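Local coordinates for G-protein interacting protein 1 (Dictyostelium discoideum, PDB 5Z1N) that probably binds the beta/gamma subunits of heterotrimeric G proteins and, through this C-terminal TNFAIP8-like domain, holds phospholipid, at residues K47-I57 against T111-P119. Residues are numbered along the deposited sequence; the frame is centred on the assembly and turned at random.
Sequences KVFFYIDSKAI and TLLTPFFRP. With PEF (di-palmitoyl-3-sn-phosphatidylethanolamine), chain B.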
loop_
_atom_site.group_PDB
_atom_site.type_symbol
_atom_site.label_atom_id
_atom_site.label_comp_id
_atom_site.label_asym_id
_atom_site.label_seq_id
_atom_site.Cartn_x
_atom_site.Cartn_y
_atom_site.Cartn_z
ATOM N N LYS A 47 12.948 6.390 0.187
ATOM C CA LYS A 47 13.889 6.305 -0.930
ATOM C C LYS A 47 13.295 6.904 -2.203
ATOM O O LYS A 47 13.951 7.700 -2.892
ATOM C CB LYS A 47 14.311 4.851 -1.156
ATOM C CG LYS A 47 15.514 4.686 -2.084
ATOM C CD LYS A 47 16.840 4.762 -1.325
ATOM C CE LYS A 47 17.955 3.988 -2.040
ATOM N NZ LYS A 47 19.311 4.245 -1.467
ATOM N N VAL A 48 12.053 6.537 -2.535
ATOM C CA VAL A 48 11.425 7.076 -3.742
ATOM C C VAL A 48 11.380 8.600 -3.686
ATOM O O VAL A 48 11.776 9.289 -4.635
ATOM C CB VAL A 48 10.018 6.485 -3.937
ATOM C CG1 VAL A 48 9.339 7.148 -5.128
ATOM C CG2 VAL A 48 10.096 4.984 -4.137
ATOM N N PHE A 49 10.895 9.147 -2.568
ATOM C CA PHE A 49 10.848 10.598 -2.411
ATOM C C PHE A 49 12.240 11.207 -2.512
ATOM O O PHE A 49 12.409 12.300 -3.066
ATOM C CB PHE A 49 10.205 10.962 -1.071
ATOM C CG PHE A 49 8.745 10.608 -0.979
ATOM C CD1 PHE A 49 7.881 10.898 -2.019
ATOM C CD2 PHE A 49 8.240 9.989 0.154
ATOM C CE1 PHE A 49 6.539 10.574 -1.934
ATOM C CE2 PHE A 49 6.901 9.664 0.244
ATOM C CZ PHE A 49 6.049 9.956 -0.802
ATOM N N PHE A 50 13.248 10.512 -1.982
ATOM C CA PHE A 50 14.611 11.028 -2.010
ATOM C C PHE A 50 15.107 11.185 -3.439
ATOM O O PHE A 50 15.672 12.223 -3.802
ATOM C CB PHE A 50 15.541 10.108 -1.218
ATOM C CG PHE A 50 16.992 10.507 -1.278
ATOM C CD1 PHE A 50 17.504 11.443 -0.393
ATOM C CD2 PHE A 50 17.845 9.940 -2.212
ATOM C CE1 PHE A 50 18.836 11.812 -0.446
ATOM C CE2 PHE A 50 19.178 10.305 -2.269
ATOM C CZ PHE A 50 19.676 11.238 -1.385
ATOM N N TYR A 51 14.904 10.162 -4.274
ATOM C CA TYR A 51 15.417 10.257 -5.636
ATOM C C TYR A 51 14.523 11.078 -6.554
ATOM O O TYR A 51 14.994 11.539 -7.600
ATOM C CB TYR A 51 15.644 8.865 -6.213
ATOM C CG TYR A 51 16.809 8.185 -5.549
ATOM C CD1 TYR A 51 18.117 8.555 -5.843
ATOM C CD2 TYR A 51 16.607 7.202 -4.602
ATOM C CE1 TYR A 51 19.188 7.946 -5.220
ATOM C CE2 TYR A 51 17.666 6.595 -3.983
ATOM C CZ TYR A 51 18.954 6.961 -4.288
ATOM O OH TYR A 51 20.002 6.334 -3.651
ATOM N N ILE A 52 13.256 11.279 -6.191
ATOM C CA ILE A 52 12.461 12.293 -6.875
ATOM C C ILE A 52 13.019 13.681 -6.580
ATOM O O ILE A 52 13.236 14.488 -7.491
ATOM C CB ILE A 52 10.979 12.184 -6.472
ATOM C CG1 ILE A 52 10.321 10.987 -7.159
ATOM C CG2 ILE A 52 10.230 13.473 -6.807
ATOM C CD1 ILE A 52 8.976 10.617 -6.564
ATOM N N ASP A 53 13.287 13.965 -5.300
ATOM C CA ASP A 53 13.756 15.293 -4.908
ATOM C C ASP A 53 15.145 15.587 -5.464
ATOM O O ASP A 53 15.424 16.714 -5.893
ATOM C CB ASP A 53 13.758 15.421 -3.384
ATOM C CG ASP A 53 12.375 15.282 -2.786
ATOM O OD1 ASP A 53 11.386 15.438 -3.529
ATOM O OD2 ASP A 53 12.275 15.008 -1.571
ATOM N N SER A 54 16.036 14.598 -5.453
ATOM C CA SER A 54 17.355 14.803 -6.036
ATOM C C SER A 54 17.331 14.794 -7.557
ATOM O O SER A 54 18.384 14.987 -8.174
ATOM C CB SER A 54 18.326 13.738 -5.526
ATOM O OG SER A 54 18.050 12.483 -6.119
ATOM N N LYS A 55 16.166 14.571 -8.163
ATOM C CA LYS A 55 15.950 14.543 -9.606
ATOM C C LYS A 55 16.625 13.358 -10.283
ATOM O O LYS A 55 16.735 13.340 -11.514
ATOM C CB LYS A 55 16.397 15.850 -10.273
ATOM C CG LYS A 55 15.833 17.097 -9.606
ATOM C CD LYS A 55 15.741 18.262 -10.574
ATOM C CE LYS A 55 15.080 19.465 -9.920
ATOM N NZ LYS A 55 15.926 20.039 -8.836
ATOM N N ALA A 56 17.079 12.362 -9.518
ATOM C CA ALA A 56 17.533 11.118 -10.130
ATOM C C ALA A 56 16.374 10.372 -10.774
ATOM O O ALA A 56 16.578 9.609 -11.725
ATOM C CB ALA A 56 18.226 10.236 -9.092
ATOM N N ILE A 57 15.160 10.574 -10.265
ATOM C CA ILE A 57 13.936 10.073 -10.876
ATOM C C ILE A 57 13.111 11.269 -11.324
ATOM O O ILE A 57 12.959 12.242 -10.577
ATOM C CB ILE A 57 13.118 9.198 -9.907
ATOM C CG1 ILE A 57 13.974 8.075 -9.328
ATOM C CG2 ILE A 57 11.924 8.611 -10.622
ATOM C CD1 ILE A 57 13.229 7.210 -8.328
ATOM N N THR A 111 11.172 -1.645 -10.839
ATOM C CA THR A 111 11.864 -1.037 -11.965
ATOM C C THR A 111 12.359 0.351 -11.595
ATOM O O THR A 111 13.469 0.745 -11.969
ATOM C CB THR A 111 10.938 -0.989 -13.178
ATOM O OG1 THR A 111 10.632 -2.328 -13.590
ATOM C CG2 THR A 111 11.598 -0.238 -14.332
ATOM N N LEU A 112 11.575 1.078 -10.798
ATOM C CA LEU A 112 11.970 2.428 -10.431
ATOM C C LEU A 112 13.220 2.422 -9.565
ATOM O O LEU A 112 14.062 3.320 -9.677
ATOM C CB LEU A 112 10.824 3.128 -9.704
ATOM C CG LEU A 112 10.849 4.653 -9.710
ATOM C CD1 LEU A 112 10.770 5.178 -11.131
ATOM C CD2 LEU A 112 9.706 5.198 -8.868
ATOM N N LEU A 113 13.372 1.416 -8.703
ATOM C CA LEU A 113 14.385 1.496 -7.661
ATOM C C LEU A 113 15.572 0.583 -7.914
ATOM O O LEU A 113 16.515 0.577 -7.112
ATOM C CB LEU A 113 13.761 1.194 -6.294
ATOM C CG LEU A 113 12.851 2.323 -5.799
ATOM C CD1 LEU A 113 12.155 1.948 -4.502
ATOM C CD2 LEU A 113 13.636 3.625 -5.642
ATOM N N THR A 114 15.555 -0.172 -9.009
ATOM C CA THR A 114 16.691 -1.021 -9.358
ATOM C C THR A 114 18.019 -0.271 -9.441
ATOM O O THR A 114 19.019 -0.799 -8.929
ATOM C CB THR A 114 16.380 -1.753 -10.672
ATOM O OG1 THR A 114 15.367 -2.741 -10.434
ATOM C CG2 THR A 114 17.626 -2.428 -11.231
ATOM N N PRO A 115 18.114 0.929 -10.032
ATOM C CA PRO A 115 19.412 1.624 -10.056
ATOM C C PRO A 115 19.899 2.098 -8.693
ATOM O O PRO A 115 21.047 2.556 -8.605
ATOM C CB PRO A 115 19.160 2.821 -10.985
ATOM C CG PRO A 115 17.933 2.478 -11.747
ATOM C CD PRO A 115 17.104 1.671 -10.808
ATOM N N PHE A 116 19.083 2.008 -7.639
ATOM C CA PHE A 116 19.432 2.588 -6.343
ATOM C C PHE A 116 19.368 1.622 -5.169
ATOM O O PHE A 116 19.948 1.927 -4.120
ATOM C CB PHE A 116 18.521 3.783 -6.033
ATOM C CG PHE A 116 18.288 4.686 -7.209
ATOM C CD1 PHE A 116 17.090 4.648 -7.905
ATOM C CD2 PHE A 116 19.269 5.572 -7.625
ATOM C CE1 PHE A 116 16.873 5.480 -8.992
ATOM C CE2 PHE A 116 19.058 6.407 -8.710
ATOM C CZ PHE A 116 17.857 6.359 -9.394
ATOM N N PHE A 117 18.688 0.489 -5.298
ATOM C CA PHE A 117 18.533 -0.490 -4.231
ATOM C C PHE A 117 19.440 -1.688 -4.475
ATOM O O PHE A 117 19.538 -2.180 -5.601
ATOM C CB PHE A 117 17.086 -0.980 -4.166
ATOM C CG PHE A 117 16.229 -0.262 -3.166
ATOM C CD1 PHE A 117 16.679 0.863 -2.509
ATOM C CD2 PHE A 117 14.954 -0.719 -2.896
ATOM C CE1 PHE A 117 15.868 1.505 -1.587
ATOM C CE2 PHE A 117 14.142 -0.078 -1.984
ATOM C CZ PHE A 117 14.599 1.037 -1.331
ATOM N N ARG A 118 20.076 -2.179 -3.406
ATOM C CA ARG A 118 20.744 -3.469 -3.472
ATOM C C ARG A 118 19.712 -4.566 -3.733
ATOM O O ARG A 118 18.526 -4.393 -3.442
ATOM C CB ARG A 118 21.493 -3.754 -2.172
ATOM C CG ARG A 118 22.507 -2.698 -1.787
ATOM C CD ARG A 118 23.218 -3.076 -0.499
ATOM N NE ARG A 118 22.328 -3.086 0.660
ATOM C CZ ARG A 118 21.912 -4.188 1.279
ATOM N NH1 ARG A 118 22.300 -5.384 0.850
ATOM N NH2 ARG A 118 21.111 -4.097 2.332
ATOM N N PRO A 119 20.142 -5.708 -4.286
ATOM C CA PRO A 119 19.177 -6.787 -4.565
ATOM C C PRO A 119 18.347 -7.193 -3.357
ATOM O O PRO A 119 17.154 -7.486 -3.504
ATOM C CB PRO A 119 20.075 -7.933 -5.053
ATOM C CG PRO A 119 21.270 -7.253 -5.625
ATOM C CD PRO A 119 21.499 -6.048 -4.752
HETATM C C2 PEF B . 3.090 11.847 1.372
HETATM C C1 PEF B . 3.683 12.543 0.154
HETATM N N PEF B . 1.080 16.449 -3.481
HETATM C C3 PEF B . 1.851 12.567 1.880
HETATM C C4 PEF B . 2.859 14.851 -3.105
HETATM C C5 PEF B . 2.297 15.907 -4.047
HETATM C C10 PEF B . 2.992 9.541 1.985
HETATM C C11 PEF B . 2.893 8.081 1.621
HETATM C C12 PEF B . 1.975 7.316 2.568
HETATM C C13 PEF B . 1.681 5.956 1.944
HETATM C C14 PEF B . 0.900 5.018 2.857
HETATM C C15 PEF B . 0.363 3.857 2.023
HETATM C C16 PEF B . -0.331 2.807 2.878
HETATM C C17 PEF B . -1.191 1.875 2.029
HETATM C C18 PEF B . -0.460 1.395 0.779
HETATM C C19 PEF B . -0.807 -0.055 0.455
HETATM C C20 PEF B . -2.312 -0.300 0.431
HETATM C C21 PEF B . -2.672 -1.498 1.301
HETATM C C22 PEF B . -4.182 -1.686 1.399
HETATM C C23 PEF B . -4.547 -2.615 2.553
HETATM C C24 PEF B . -6.044 -2.897 2.569
HETATM C C25 PEF B . -6.444 -3.671 3.804
HETATM C C30 PEF B . -0.174 11.238 1.371
HETATM C C31 PEF B . -1.335 10.902 0.467
HETATM C C32 PEF B . -1.046 9.612 -0.291
HETATM C C33 PEF B . 0.042 9.814 -1.339
HETATM C C34 PEF B . 0.786 8.510 -1.601
HETATM C C35 PEF B . 1.735 8.643 -2.788
HETATM C C36 PEF B . 2.869 7.627 -2.706
HETATM C C37 PEF B . 3.545 7.417 -4.057
HETATM C C38 PEF B . 4.790 6.546 -3.911
HETATM C C39 PEF B . 4.757 5.357 -4.865
HETATM C C40 PEF B . 6.016 4.502 -4.757
HETATM C C41 PEF B . 6.203 3.928 -3.357
HETATM C C42 PEF B . 5.072 2.980 -2.968
HETATM C C43 PEF B . 5.388 2.276 -1.653
HETATM C C44 PEF B . 4.255 1.353 -1.225
HETATM C C45 PEF B . 4.677 0.500 -0.047
HETATM O O4 PEF B . 3.310 9.901 3.104
HETATM O O5 PEF B . -0.005 10.642 2.423
HETATM O O2 PEF B . 2.702 10.540 0.972
HETATM O O3 PEF B . 0.780 12.264 0.991
HETATM O O1P PEF B . 4.616 16.166 -0.091
HETATM O O2P PEF B . 5.055 14.144 -1.716
HETATM O O3P PEF B . 3.412 13.938 0.205
HETATM O O4P PEF B . 2.892 15.352 -1.770
HETATM P P PEF B . 4.128 14.940 -0.834
#
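Y51 and F116 both carry CG opposite the carbonyl carbon (chi1 -70° and -43°), which lays the two rings face to face across the contact. Their planes are inclined by 21° and the centroids lie 4.0 Å apart. F116 CD2 sits over the rim of the tyrosine ring, 3.4 Å from Y51 CE1, while the opposite face of Y51 takes the edge of F50, CD2 over the ring centre, and P115 CB covers the far face of F116. At the outer end of the phenylalanine, A56 CB meets F116 CZ at 3.9 Å and I57 CG1 approaches F116 CE1, both obliquely. K47, with CG anti to the backbone nitrogen and a bend at chi2, runs its methylenes along F117, CG reaching 3.2 Å from F117 CE1, a tight fit. The same bend brings K47 NZ to Y51 OH, a 3.1 Å hydrogen bond that ties down the phenol end of the stack. With an alanine at Y51, F116 is likely to lose its stacking partner and K47 NZ the hydroxyl it donates to, leaving the lysine tip freer to turn. Beside the stack, V48 CG2 meets L113 CD1 at 3.7 Å, the two side chains crossing nearly at right angles, and I57 CG2 packs on L112 CD1. L113 O accepts both F116 N and F117 N, fixing the turn that presents the two phenylalanines. F49, which takes no part in this packing, belongs to the phosphatidylethanolamine pocket, its CZ 3.6 Å from PEF C1. Within the all-helical TNFAIP8-like domain, the contact thus joins the ends of helices 31-53 and 92-113 and their following loops beside that lipid pocket; helix 59-81 packs through L62 against I57 and L112, and helix 119-132 through I125 against L113 and F117.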